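Local coordinates for octaprenyl Pyrophosphate Synthase (PDB 3TC1), which probably catalyses the chain elongation of an allylic diphosphate with isopentenyl diphosphate units to C40 octaprenyl diphosphate, at residues K7-K12 against N61-V66; S15-I20 against D106-K111; D26-K31 against A94-F99; S35-S40 against I65-Q70. All coordinates share one frame; numbering follows the deposited sequence.

Interaction 1: K7-K12 against N61-V66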
loop_
_atom_site.group_PDB
_atom_site.type_symbol
_atom_site.label_atom_id
_atom_site.label_comp_id
_atom_site.label_asym_id
_atom_site.label_seq_id
_atom_site.Cartn_x
_atom_site.Cartn_y
_atom_site.Cartn_z
ATOM N N LYS B 7 22.858 -11.171 -3.628
ATOM C CA LYS B 7 22.694 -12.070 -2.502
ATOM C C LYS B 7 22.597 -11.249 -1.215
ATOM O O LYS B 7 21.823 -11.573 -0.316
ATOM C CB LYS B 7 23.899 -13.010 -2.429
ATOM C CG LYS B 7 23.566 -14.415 -1.997
ATOM C CD LYS B 7 23.087 -14.454 -0.569
ATOM C CE LYS B 7 22.528 -15.824 -0.234
ATOM N NZ LYS B 7 21.381 -16.156 -1.127
ATOM N N ALA B 8 23.396 -10.190 -1.132
ATOM C CA ALA B 8 23.392 -9.326 0.045
ATOM C C ALA B 8 22.070 -8.560 0.122
ATOM O O ALA B 8 21.574 -8.286 1.206
ATOM C CB ALA B 8 24.571 -8.352 -0.012
ATOM N N ILE B 9 21.509 -8.213 -1.033
ATOM C CA ILE B 9 20.229 -7.495 -1.082
ATOM C C ILE B 9 19.110 -8.448 -0.659
ATOM O O ILE B 9 18.186 -8.070 0.064
ATOM C CB ILE B 9 19.961 -6.961 -2.510
ATOM C CG1 ILE B 9 20.993 -5.879 -2.848
ATOM C CG2 ILE B 9 18.538 -6.406 -2.619
ATOM C CD1 ILE B 9 21.028 -5.492 -4.308
ATOM N N GLN B 10 19.206 -9.690 -1.114
ATOM C CA GLN B 10 18.233 -10.725 -0.779
ATOM C C GLN B 10 18.223 -10.893 0.746
ATOM O O GLN B 10 17.163 -10.996 1.376
ATOM C CB GLN B 10 18.646 -12.032 -1.459
ATOM C CG GLN B 10 17.741 -13.221 -1.214
ATOM C CD GLN B 10 18.287 -14.493 -1.850
ATOM O OE1 GLN B 10 18.553 -14.536 -3.054
ATOM N NE2 GLN B 10 18.455 -15.536 -1.043
ATOM N N ASN B 11 19.411 -10.917 1.341
ATOM C CA ASN B 11 19.523 -11.067 2.784
ATOM C C ASN B 11 19.057 -9.831 3.558
ATOM O O ASN B 11 18.554 -9.954 4.678
ATOM C CB ASN B 11 20.957 -11.442 3.165
ATOM C CG ASN B 11 21.314 -12.858 2.738
ATOM O OD1 ASN B 11 20.476 -13.761 2.790
ATOM N ND2 ASN B 11 22.559 -13.062 2.325
ATOM N N LYS B 12 19.217 -8.648 2.974
ATOM C CA LYS B 12 18.764 -7.421 3.629
ATOM C C LYS B 12 17.240 -7.421 3.709
ATOM O O LYS B 12 16.657 -7.018 4.722
ATOM C CB LYS B 12 19.232 -6.179 2.863
ATOM C CG LYS B 12 20.661 -5.759 3.167
ATOM C CD LYS B 12 21.020 -4.452 2.465
ATOM C CE LYS B 12 22.367 -3.916 2.942
ATOM N NZ LYS B 12 22.335 -3.554 4.390
ATOM N N ASN B 61 21.139 -0.707 0.436
ATOM C CA ASN B 61 19.889 -0.381 1.117
ATOM C C ASN B 61 18.900 0.192 0.117
ATOM O O ASN B 61 17.707 -0.109 0.169
ATOM C CB ASN B 61 20.108 0.642 2.241
ATOM C CG ASN B 61 20.708 0.025 3.480
ATOM O OD1 ASN B 61 20.767 -1.194 3.608
ATOM N ND2 ASN B 61 21.149 0.867 4.414
ATOM N N LEU B 62 19.395 1.028 -0.789
ATOM C CA LEU B 62 18.542 1.632 -1.804
ATOM C C LEU B 62 17.952 0.564 -2.717
ATOM O O LEU B 62 16.773 0.629 -3.089
ATOM C CB LEU B 62 19.332 2.644 -2.641
ATOM C CG LEU B 62 18.505 3.415 -3.681
ATOM C CD1 LEU B 62 17.408 4.194 -2.979
ATOM C CD2 LEU B 62 19.402 4.380 -4.458
ATOM N N CYS B 63 18.781 -0.408 -3.095
ATOM C CA CYS B 63 18.334 -1.500 -3.957
ATOM C C CYS B 63 17.283 -2.328 -3.219
ATOM O O CYS B 63 16.324 -2.812 -3.815
ATOM C CB CYS B 63 19.511 -2.400 -4.342
ATOM S SG CYS B 63 20.697 -1.657 -5.493
ATOM N N THR B 64 17.472 -2.486 -1.916
ATOM C CA THR B 64 16.537 -3.253 -1.110
ATOM C C THR B 64 15.177 -2.557 -1.105
ATOM O O THR B 64 14.142 -3.202 -1.264
ATOM C CB THR B 64 17.063 -3.415 0.328
ATOM O OG1 THR B 64 18.339 -4.066 0.288
ATOM C CG2 THR B 64 16.105 -4.259 1.160
ATOM N N ILE B 65 15.191 -1.238 -0.931
ATOM C CA ILE B 65 13.976 -0.430 -0.934
ATOM C C ILE B 65 13.257 -0.592 -2.276
ATOM O O ILE B 65 12.046 -0.809 -2.322
ATOM C CB ILE B 65 14.316 1.071 -0.719
ATOM C CG1 ILE B 65 14.766 1.297 0.727
ATOM C CG2 ILE B 65 13.116 1.951 -1.067
ATOM C CD1 ILE B 65 15.371 2.678 0.967
ATOM N N VAL B 66 14.009 -0.492 -3.366
ATOM C CA VAL B 66 13.422 -0.634 -4.692
ATOM C C VAL B 66 12.814 -2.021 -4.938
ATOM O O VAL B 66 11.728 -2.133 -5.507
ATOM C CB VAL B 66 14.462 -0.318 -5.791
ATOM C CG1 VAL B 66 13.950 -0.765 -7.158
ATOM C CG2 VAL B 66 14.741 1.190 -5.813
#
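Ile9 and Thr64 mark the crossing of the two helical segments: their CA atoms are 5.6 Å apart, while the segment axes approach to 9.1 Å and cross at -63°. At this point the side chains of Ile9 and Thr64 run antiparallel as they pass, with the CG2 branch of Ile9 against the threonine hydroxyl. The other branch of Ile9 follows a different course. CG1 lies beside the backbone N (chi1 -67°), and from there CD1 is driven onto the CB of Cys63 at 3.4 Å, a contact tighter than usual for two carbons.

Lys12, one turn further along its helix, lays its stem across Thr64 at about a right angle, its CB 3.4 Å from Thr64 OG1. That hydroxyl spends its hydrogen bond on the carbonyl of Leu60 in its own helix, so it meets the lysine stem by packing. The Lys12 chain runs extended to CE and turns there (chi4 -64°), bringing NZ to 2.9 Å from Asn61 OD1 in a hydrogen bond tilted from the carbonyl plane. A salt bridge to Asp57 gives the same ammonium group a second partner, and the apolar packing gives way here to a polar end.

Around the crossing, Ser40 of helix 38-44 touches both Ile9 and Cys63, Met174 of helix 152-177 packs on Cys63, and Ile13 and Trp16 extend the cover of Thr64 along helix 3-18.

Interaction 2: S15-I20 against D106-K111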
loop_
_atom_site.group_PDB
_atom_site.type_symbol
_atom_site.label_atom_id
_atom_site.label_comp_id
_atom_site.label_asym_id
_atom_site.label_seq_id
_atom_site.Cartn_x
_atom_site.Cartn_y
_atom_site.Cartn_z
ATOM N N SER B 15 16.248 -9.614 6.454
ATOM C CA SER B 15 16.522 -8.988 7.738
ATOM C C SER B 15 15.457 -7.948 8.073
ATOM O O SER B 15 15.001 -7.862 9.214
ATOM C CB SER B 15 17.899 -8.323 7.720
ATOM O OG SER B 15 18.919 -9.290 7.548
ATOM N N TRP B 16 15.065 -7.157 7.079
ATOM C CA TRP B 16 14.054 -6.126 7.282
ATOM C C TRP B 16 12.699 -6.741 7.637
ATOM O O TRP B 16 11.942 -6.175 8.429
ATOM C CB TRP B 16 13.942 -5.244 6.029
ATOM C CG TRP B 16 15.105 -4.287 5.855
ATOM C CD1 TRP B 16 16.241 -4.227 6.615
ATOM C CD2 TRP B 16 15.229 -3.253 4.871
ATOM N NE1 TRP B 16 17.063 -3.216 6.167
ATOM C CE2 TRP B 16 16.466 -2.603 5.098
ATOM C CE3 TRP B 16 14.415 -2.807 3.822
ATOM C CZ2 TRP B 16 16.909 -1.532 4.311
ATOM C CZ3 TRP B 16 14.858 -1.735 3.038
ATOM C CH2 TRP B 16 16.093 -1.114 3.291
ATOM N N ILE B 17 12.388 -7.897 7.055
ATOM C CA ILE B 17 11.126 -8.568 7.365
ATOM C C ILE B 17 11.183 -9.062 8.809
ATOM O O ILE B 17 10.207 -8.951 9.546
ATOM C CB ILE B 17 10.859 -9.772 6.419
ATOM C CG1 ILE B 17 10.506 -9.262 5.025
ATOM C CG2 ILE B 17 9.711 -10.634 6.959
ATOM C CD1 ILE B 17 9.259 -8.407 4.982
ATOM N N LYS B 18 12.328 -9.601 9.216
ATOM C CA LYS B 18 12.480 -10.082 10.586
ATOM C C LYS B 18 12.400 -8.929 11.589
ATOM O O LYS B 18 11.997 -9.126 12.734
ATOM C CB LYS B 18 13.809 -10.821 10.763
ATOM C CG LYS B 18 13.836 -12.225 10.176
ATOM C CD LYS B 18 15.166 -12.906 10.472
ATOM C CE LYS B 18 15.187 -14.356 10.003
ATOM N NZ LYS B 18 15.033 -14.487 8.528
ATOM N N GLU B 19 12.793 -7.733 11.163
ATOM C CA GLU B 19 12.743 -6.565 12.038
ATOM C C GLU B 19 11.306 -6.165 12.361
ATOM O O GLU B 19 11.060 -5.435 13.322
ATOM C CB GLU B 19 13.485 -5.384 11.401
ATOM C CG GLU B 19 14.979 -5.641 11.223
ATOM C CD GLU B 19 15.744 -4.456 10.638
ATOM O OE1 GLU B 19 15.118 -3.522 10.092
ATOM O OE2 GLU B 19 16.989 -4.473 10.718
ATOM N N ILE B 20 10.356 -6.645 11.565
ATOM C CA ILE B 20 8.951 -6.333 11.800
ATOM C C ILE B 20 8.468 -7.155 12.997
ATOM O O ILE B 20 7.458 -6.835 13.625
ATOM C CB ILE B 20 8.101 -6.642 10.550
ATOM C CG1 ILE B 20 8.638 -5.831 9.367
ATOM C CG2 ILE B 20 6.641 -6.282 10.796
ATOM C CD1 ILE B 20 7.906 -6.060 8.066
ATOM N N ASP B 106 1.160 -3.700 1.821
ATOM C CA ASP B 106 1.223 -2.447 2.571
ATOM C C ASP B 106 2.420 -2.476 3.509
ATOM O O ASP B 106 3.067 -1.455 3.745
ATOM C CB ASP B 106 -0.062 -2.231 3.379
ATOM C CG ASP B 106 -1.239 -1.865 2.502
ATOM O OD1 ASP B 106 -1.009 -1.499 1.326
ATOM O OD2 ASP B 106 -2.387 -1.924 2.990
ATOM N N VAL B 107 2.686 -3.659 4.047
ATOM C CA VAL B 107 3.819 -3.885 4.939
ATOM C C VAL B 107 5.118 -3.657 4.162
ATOM O O VAL B 107 6.037 -2.996 4.648
ATOM C CB VAL B 107 3.810 -5.330 5.477
ATOM C CG1 VAL B 107 5.185 -5.695 6.026
ATOM C CG2 VAL B 107 2.747 -5.472 6.571
ATOM N N PHE B 108 5.197 -4.210 2.953
ATOM C CA PHE B 108 6.390 -4.029 2.134
ATOM C C PHE B 108 6.573 -2.550 1.821
ATOM O O PHE B 108 7.673 -2.018 1.966
ATOM C CB PHE B 108 6.297 -4.833 0.831
ATOM C CG PHE B 108 6.964 -6.186 0.900
ATOM C CD1 PHE B 108 6.385 -7.231 1.612
ATOM C CD2 PHE B 108 8.174 -6.410 0.248
ATOM C CE1 PHE B 108 6.999 -8.484 1.675
ATOM C CE2 PHE B 108 8.800 -7.656 0.302
ATOM C CZ PHE B 108 8.209 -8.699 1.019
ATOM N N TYR B 109 5.495 -1.889 1.404
ATOM C CA TYR B 109 5.541 -0.464 1.082
ATOM C C TYR B 109 5.957 0.410 2.267
ATOM O O TYR B 109 6.812 1.279 2.127
ATOM C CB TYR B 109 4.177 0.038 0.595
ATOM C CG TYR B 109 3.874 -0.191 -0.870
ATOM C CD1 TYR B 109 4.806 0.136 -1.858
ATOM C CD2 TYR B 109 2.631 -0.688 -1.273
ATOM C CE1 TYR B 109 4.508 -0.023 -3.212
ATOM C CE2 TYR B 109 2.322 -0.850 -2.624
ATOM C CZ TYR B 109 3.265 -0.517 -3.587
ATOM O OH TYR B 109 2.970 -0.686 -4.919
ATOM N N SER B 110 5.338 0.196 3.427
ATOM C CA SER B 110 5.653 1.012 4.601
ATOM C C SER B 110 7.056 0.766 5.162
ATOM O O SER B 110 7.752 1.715 5.526
ATOM C CB SER B 110 4.585 0.823 5.692
ATOM O OG SER B 110 4.357 -0.541 5.984
ATOM N N LYS B 111 7.479 -0.494 5.225
ATOM C CA LYS B 111 8.817 -0.801 5.722
ATOM C C LYS B 111 9.828 -0.170 4.772
ATOM O O LYS B 111 10.832 0.391 5.205
ATOM C CB LYS B 111 9.039 -2.317 5.801
ATOM C CG LYS B 111 10.464 -2.737 6.212
ATOM C CD LYS B 111 10.882 -2.176 7.579
ATOM C CE LYS B 111 12.297 -2.620 7.949
ATOM N NZ LYS B 111 12.801 -2.032 9.224
#
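The ammonium of Lys111 is gripped by two carboxylates: NZ makes a 2.9 Å salt bridge to Glu19 OE1, met nearly head-on along the C-O bond, and a second one to Glu115, a turn further on in its own helix. An aromatic group adds to these. NZ stands over the face of the five-membered ring of Trp16, 5.0 Å from its centroid and 23° off the normal, a cation-pi arrangement at the long end of the range. Negative charge and pi density together should stabilise the protonated amine.

Lys111 reaches this place because its chain bends once, at chi2 (58°), and is otherwise extended. The last methylene lies in the angle between the tryptophan backbone and side chain, with CE 3.6 Å from Trp16 CB and equally near the Trp16 carbonyl O. Its chain crosses both Trp16 and Glu19 at about a right angle.

Beyond the polar end the contact is apolar. Ile20 sends CD1 to the CG1 branch of Val107 at 3.4 Å, a tight meeting of methyl groups. More loosely, Ile17 CD1 approaches Phe108 CE1 at 4.0 Å, and Phe29 of helix 23-29 packs on both of these residues. The second subunit closes in here as well: Arg136 of the second subunit hydrogen-bonds the Ile20 carbonyl and its Leu132 packs on Ile20. The arrangement, the C-terminal end of the first helix, 3-18, set against the long helix 92-116 at the subunit boundary, belongs to the dimeric all-helical fold of polyprenyl synthetases.

Interaction 3: D26-K31 against A94-F99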
loop_
_atom_site.group_PDB
_atom_site.type_symbol
_atom_site.label_atom_id
_atom_site.label_comp_id
_atom_site.label_asym_id
_atom_site.label_seq_id
_atom_site.Cartn_x
_atom_site.Cartn_y
_atom_site.Cartn_z
ATOM N N ASP B 26 6.220 -13.507 8.915
ATOM C CA ASP B 26 7.297 -14.407 8.506
ATOM C C ASP B 26 6.711 -15.525 7.653
ATOM O O ASP B 26 7.319 -15.961 6.671
ATOM C CB ASP B 26 7.994 -15.043 9.712
ATOM C CG ASP B 26 8.789 -14.047 10.534
ATOM O OD1 ASP B 26 9.197 -12.994 9.994
ATOM O OD2 ASP B 26 9.022 -14.337 11.725
ATOM N N GLU B 27 5.523 -15.988 8.038
ATOM C CA GLU B 27 4.850 -17.059 7.315
ATOM C C GLU B 27 4.473 -16.610 5.906
ATOM O O GLU B 27 4.716 -17.322 4.932
ATOM C CB GLU B 27 3.594 -17.493 8.073
ATOM C CG GLU B 27 2.958 -18.765 7.544
ATOM C CD GLU B 27 1.643 -19.079 8.227
ATOM O OE1 GLU B 27 1.594 -19.029 9.476
ATOM O OE2 GLU B 27 0.660 -19.380 7.516
ATOM N N LEU B 28 3.875 -15.428 5.799
ATOM C CA LEU B 28 3.479 -14.895 4.499
ATOM C C LEU B 28 4.703 -14.715 3.603
ATOM O O LEU B 28 4.703 -15.121 2.438
ATOM C CB LEU B 28 2.772 -13.549 4.669
ATOM C CG LEU B 28 1.515 -13.525 5.547
ATOM C CD1 LEU B 28 0.985 -12.098 5.648
ATOM C CD2 LEU B 28 0.460 -14.443 4.955
ATOM N N PHE B 29 5.744 -14.101 4.160
ATOM C CA PHE B 29 6.980 -13.853 3.423
ATOM C C PHE B 29 7.633 -15.123 2.868
ATOM O O PHE B 29 8.211 -15.098 1.779
ATOM C CB PHE B 29 7.992 -13.120 4.315
ATOM C CG PHE B 29 9.294 -12.806 3.625
ATOM C CD1 PHE B 29 9.324 -11.960 2.518
ATOM C CD2 PHE B 29 10.486 -13.369 4.071
ATOM C CE1 PHE B 29 10.526 -11.681 1.862
ATOM C CE2 PHE B 29 11.697 -13.095 3.422
ATOM C CZ PHE B 29 11.715 -12.252 2.316
ATOM N N SER B 30 7.544 -16.223 3.611
ATOM C CA SER B 30 8.149 -17.482 3.178
ATOM C C SER B 30 7.537 -18.046 1.899
ATOM O O SER B 30 8.132 -18.910 1.258
ATOM C CB SER B 30 8.052 -18.540 4.282
ATOM O OG SER B 30 6.719 -18.997 4.446
ATOM N N LYS B 31 6.357 -17.562 1.524
ATOM C CA LYS B 31 5.701 -18.060 0.321
ATOM C C LYS B 31 5.964 -17.246 -0.931
ATOM O O LYS B 31 5.457 -17.573 -2.007
ATOM C CB LYS B 31 4.194 -18.185 0.551
ATOM C CG LYS B 31 3.827 -19.365 1.434
ATOM C CD LYS B 31 4.372 -20.661 0.846
ATOM C CE LYS B 31 4.078 -21.847 1.747
ATOM N NZ LYS B 31 4.696 -21.684 3.091
ATOM N N ALA B 94 -3.742 -16.345 -3.248
ATOM C CA ALA B 94 -4.303 -17.678 -3.444
ATOM C C ALA B 94 -4.070 -18.549 -2.213
ATOM O O ALA B 94 -4.880 -19.423 -1.898
ATOM C CB ALA B 94 -3.681 -18.334 -4.669
ATOM N N LEU B 95 -2.964 -18.297 -1.517
ATOM C CA LEU B 95 -2.602 -19.062 -0.326
ATOM C C LEU B 95 -3.096 -18.461 0.991
ATOM O O LEU B 95 -3.359 -19.193 1.952
ATOM C CB LEU B 95 -1.077 -19.219 -0.251
ATOM C CG LEU B 95 -0.371 -19.986 -1.375
ATOM C CD1 LEU B 95 1.136 -19.810 -1.243
ATOM C CD2 LEU B 95 -0.755 -21.459 -1.315
ATOM N N PHE B 96 -3.234 -17.136 1.037
ATOM C CA PHE B 96 -3.654 -16.473 2.271
ATOM C C PHE B 96 -4.829 -15.499 2.160
ATOM O O PHE B 96 -5.151 -14.805 3.126
ATOM C CB PHE B 96 -2.448 -15.749 2.874
ATOM C CG PHE B 96 -1.243 -16.630 3.042
ATOM C CD1 PHE B 96 -1.152 -17.516 4.113
ATOM C CD2 PHE B 96 -0.207 -16.597 2.111
ATOM C CE1 PHE B 96 -0.046 -18.357 4.258
ATOM C CE2 PHE B 96 0.904 -17.432 2.245
ATOM C CZ PHE B 96 0.984 -18.314 3.320
ATOM N N GLY B 97 -5.467 -15.446 0.996
ATOM C CA GLY B 97 -6.598 -14.549 0.820
ATOM C C GLY B 97 -6.203 -13.150 0.377
ATOM O O GLY B 97 -5.101 -12.685 0.675
ATOM N N ASN B 98 -7.105 -12.476 -0.330
ATOM C CA ASN B 98 -6.845 -11.127 -0.821
ATOM C C ASN B 98 -6.414 -10.165 0.273
ATOM O O ASN B 98 -5.463 -9.404 0.101
ATOM C CB ASN B 98 -8.082 -10.552 -1.511
ATOM C CG ASN B 98 -8.387 -11.240 -2.820
ATOM O OD1 ASN B 98 -7.477 -11.609 -3.566
ATOM N ND2 ASN B 98 -9.673 -11.400 -3.119
ATOM N N PHE B 99 -7.123 -10.199 1.394
ATOM C CA PHE B 99 -6.821 -9.310 2.506
ATOM C C PHE B 99 -5.362 -9.381 2.942
ATOM O O PHE B 99 -4.718 -8.348 3.126
ATOM C CB PHE B 99 -7.710 -9.625 3.706
ATOM C CG PHE B 99 -7.650 -8.582 4.785
ATOM C CD1 PHE B 99 -8.301 -7.367 4.625
ATOM C CD2 PHE B 99 -6.935 -8.808 5.953
ATOM C CE1 PHE B 99 -8.245 -6.390 5.612
ATOM C CE2 PHE B 99 -6.870 -7.837 6.948
ATOM C CZ PHE B 99 -7.527 -6.626 6.777
#
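Leu28 and Phe96 each carry their CG beside the backbone N (chi1 -58° and -52°), and these torsions lay the two side chains alongside, pointing opposite ways. As a result, the CD2 methyl of Leu28 lies over one face of the phenyl ring, 3.6 Å from the ring centroid and 19° off the normal, in a CH-pi contact. It is displaced toward the rim on the CG side, where Leu28 CD2 and Phe96 CG are 3.4 Å apart.

The edge of the ring is occupied too. Lys31 crosses it at about a right angle with its aliphatic stem: CB lies in the ring plane, and CG is 3.6 Å from Phe96 CZ. The same stem touches Leu95, whose CD1 lies 3.8 Å from Lys31 CG. Along another part of the edge comes Glu27, its extended chain bringing OE2 to 3.5 Å from Phe96 CE1, the carboxylate plane turned 58° from the ring.

Leu28 also packs on Leu104 further along helix 92-116, and Phe143 of the second subunit touches both Glu27 and Leu28.

No hydrogen bond spans the two segments. Dispersion therefore carries the joint at the ring face, while the carboxylate oxygen, sitting by the weakly positive C-H rim, probably adds a modest electrostatic attraction. Even the two charged residues take part through a chain or an oxygen laid against carbon, in a contact at the protein surface.

Interaction 4: S35-S40 against I65-Q70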
loop_
_atom_site.group_PDB
_atom_site.type_symbol
_atom_site.label_atom_id
_atom_site.label_comp_id
_atom_site.label_asym_id
_atom_site.label_seq_id
_atom_site.Cartn_x
_atom_site.Cartn_y
_atom_site.Cartn_z
ATOM N N SER B 35 13.354 -13.411 -7.008
ATOM C CA SER B 35 13.112 -12.366 -7.980
ATOM C C SER B 35 14.341 -12.269 -8.854
ATOM O O SER B 35 15.447 -12.585 -8.422
ATOM C CB SER B 35 12.873 -11.030 -7.278
ATOM O OG SER B 35 13.089 -9.951 -8.169
ATOM N N LYS B 36 14.136 -11.842 -10.090
ATOM C CA LYS B 36 15.232 -11.678 -11.030
ATOM C C LYS B 36 16.062 -10.490 -10.537
ATOM O O LYS B 36 17.272 -10.410 -10.767
ATOM C CB LYS B 36 14.665 -11.403 -12.429
ATOM C CG LYS B 36 15.703 -11.229 -13.516
ATOM C CD LYS B 36 16.329 -9.848 -13.500
ATOM C CE LYS B 36 17.316 -9.722 -14.638
ATOM N NZ LYS B 36 16.730 -10.268 -15.897
ATOM N N MET B 37 15.389 -9.594 -9.821
ATOM C CA MET B 37 15.994 -8.376 -9.295
ATOM C C MET B 37 16.618 -7.553 -10.413
ATOM O O MET B 37 17.746 -7.064 -10.300
ATOM C CB MET B 37 17.035 -8.699 -8.222
ATOM C CG MET B 37 16.418 -9.018 -6.873
ATOM S SD MET B 37 17.633 -9.120 -5.554
ATOM C CE MET B 37 18.210 -10.750 -5.799
ATOM N N LEU B 38 15.867 -7.407 -11.495
ATOM C CA LEU B 38 16.312 -6.638 -12.644
ATOM C C LEU B 38 16.696 -5.217 -12.241
ATOM O O LEU B 38 17.706 -4.677 -12.701
ATOM C CB LEU B 38 15.202 -6.592 -13.695
ATOM C CG LEU B 38 15.423 -5.609 -14.841
ATOM C CD1 LEU B 38 16.743 -5.908 -15.531
ATOM C CD2 LEU B 38 14.267 -5.701 -15.817
ATOM N N ARG B 39 15.889 -4.617 -11.372
ATOM C CA ARG B 39 16.150 -3.254 -10.946
ATOM C C ARG B 39 17.433 -3.106 -10.154
ATOM O O ARG B 39 18.135 -2.132 -10.349
ATOM C CB ARG B 39 14.918 -2.676 -10.231
ATOM C CG ARG B 39 13.734 -2.570 -11.206
ATOM C CD ARG B 39 12.376 -2.412 -10.556
ATOM N NE ARG B 39 11.291 -2.512 -11.540
ATOM C CZ ARG B 39 10.901 -3.641 -12.130
ATOM N NH1 ARG B 39 9.914 -3.619 -13.015
ATOM N NH2 ARG B 39 11.464 -4.800 -11.814
ATOM N N SER B 40 17.775 -4.079 -9.316
ATOM C CA SER B 40 19.022 -4.016 -8.562
ATOM C C SER B 40 20.220 -4.150 -9.511
ATOM O O SER B 40 21.239 -3.481 -9.330
ATOM C CB SER B 40 19.075 -5.128 -7.512
ATOM O OG SER B 40 18.154 -4.877 -6.465
ATOM N N ILE B 65 15.191 -1.238 -0.931
ATOM C CA ILE B 65 13.976 -0.430 -0.934
ATOM C C ILE B 65 13.257 -0.592 -2.276
ATOM O O ILE B 65 12.046 -0.809 -2.322
ATOM C CB ILE B 65 14.316 1.071 -0.719
ATOM C CG1 ILE B 65 14.766 1.297 0.727
ATOM C CG2 ILE B 65 13.116 1.951 -1.067
ATOM C CD1 ILE B 65 15.371 2.678 0.967
ATOM N N VAL B 66 14.009 -0.492 -3.366
ATOM C CA VAL B 66 13.422 -0.634 -4.692
ATOM C C VAL B 66 12.814 -2.021 -4.938
ATOM O O VAL B 66 11.728 -2.133 -5.507
ATOM C CB VAL B 66 14.462 -0.318 -5.791
ATOM C CG1 VAL B 66 13.950 -0.765 -7.158
ATOM C CG2 VAL B 66 14.741 1.190 -5.813
ATOM N N GLU B 67 13.503 -3.075 -4.517
ATOM C CA GLU B 67 12.979 -4.426 -4.719
ATOM C C GLU B 67 11.732 -4.679 -3.859
ATOM O O GLU B 67 10.819 -5.397 -4.270
ATOM C CB GLU B 67 14.048 -5.477 -4.394
ATOM C CG GLU B 67 15.289 -5.457 -5.308
ATOM C CD GLU B 67 14.967 -5.659 -6.793
ATOM O OE1 GLU B 67 13.829 -6.046 -7.129
ATOM O OE2 GLU B 67 15.870 -5.438 -7.631
ATOM N N MET B 68 11.690 -4.091 -2.665
ATOM C CA MET B 68 10.531 -4.282 -1.797
ATOM C C MET B 68 9.314 -3.564 -2.354
ATOM O O MET B 68 8.188 -4.051 -2.240
ATOM C CB MET B 68 10.848 -3.824 -0.371
ATOM C CG MET B 68 11.768 -4.805 0.328
ATOM S SD MET B 68 12.084 -4.448 2.044
ATOM C CE MET B 68 10.510 -4.865 2.781
ATOM N N ILE B 69 9.546 -2.410 -2.972
ATOM C CA ILE B 69 8.473 -1.646 -3.594
ATOM C C ILE B 69 7.938 -2.471 -4.765
ATOM O O ILE B 69 6.725 -2.612 -4.944
ATOM C CB ILE B 69 8.996 -0.287 -4.124
ATOM C CG1 ILE B 69 9.236 0.664 -2.948
ATOM C CG2 ILE B 69 8.012 0.315 -5.118
ATOM C CD1 ILE B 69 9.992 1.919 -3.328
ATOM N N GLN B 70 8.853 -3.009 -5.564
ATOM C CA GLN B 70 8.470 -3.828 -6.709
ATOM C C GLN B 70 7.633 -5.020 -6.229
ATOM O O GLN B 70 6.598 -5.332 -6.812
ATOM C CB GLN B 70 9.722 -4.329 -7.449
ATOM C CG GLN B 70 9.435 -5.277 -8.616
ATOM C CD GLN B 70 8.604 -4.630 -9.711
ATOM O OE1 GLN B 70 8.403 -3.418 -9.718
ATOM N NE2 GLN B 70 8.124 -5.442 -10.654
HETATM O O HOH W 1 13.526 -5.790 -10.047
#
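Ser40 and Glu67 form the tight, buried part of the contact, whereas on the more open side Arg39 stacks on Gln70 and reaches Glu67 through a water. Glu67 is bent at chi2 (-58°), which folds its carboxylate back toward the start of helix 38-44. There OE2 accepts twice from one residue: it receives Ser40 OG, at 2.6 Å, on its anti lone pair, and Ser40 N, at 2.9 Å, nearly along the C-O axis with a bent N-H...O angle of 132°. Met37, the N-cap residue, closes this side, its CB 3.5 Å from Glu67 OE2. The first-turn N-H groups, Ser40 N directly and Arg39 N through the water, probably steady the negative charge of Glu67.

Toward the looser side the other oxygen works through solvent. A single water donates to Glu67 OE1 and accepts from Arg39 N and, in the guanidinium plane, from Arg39 NH2 at 2.9 Å. This bridge joins two opposite charges that do not touch directly. Gln70 lies flat on the guanidinium, the planes 14° apart and Gln70 CD over the Arg39 CZ at 3.5 Å. Against the arginine stem, Val66 CG1 packs on Arg39 CB at 3.7 Å, and Phe166 of helix 152-177 flanks both Arg39 and Gln70.

Ser35 OG accepts from Met37 N in an ST turn leading into the helix. The segment lines up with the GGKRxRP motif of polyprenyl synthetases, Lys36 and Arg39 at basic positions but Met37 replacing its first arginine; in relatives these basic residues hold the diphosphate of isopentenyl diphosphate, and a similar role here is inferred.

How the interactions relate
Helix 53-80 joins interactions 1 and 4, whose centres are 8 Å apart; both include Ile65 and Val66, and Ser40 OG of interaction 4 lies 3.5 Å from Cys63 CB of interaction 1. Trp16 ties interaction 2 to both: its CZ3 is 3.4 Å from Thr64 CG2, and its CE3 is 3.4 Å from Met68 SD. Interaction 3, centred 14 Å from interaction 2, continues that packing along helix 92-116 through Phe29, and both border the second subunit. Interaction 4 lies closest to the chain's centre. The side chain of its Gln70 is about 11 Å from the bound magnesium ion, consistent with a place beside the substrate pocket.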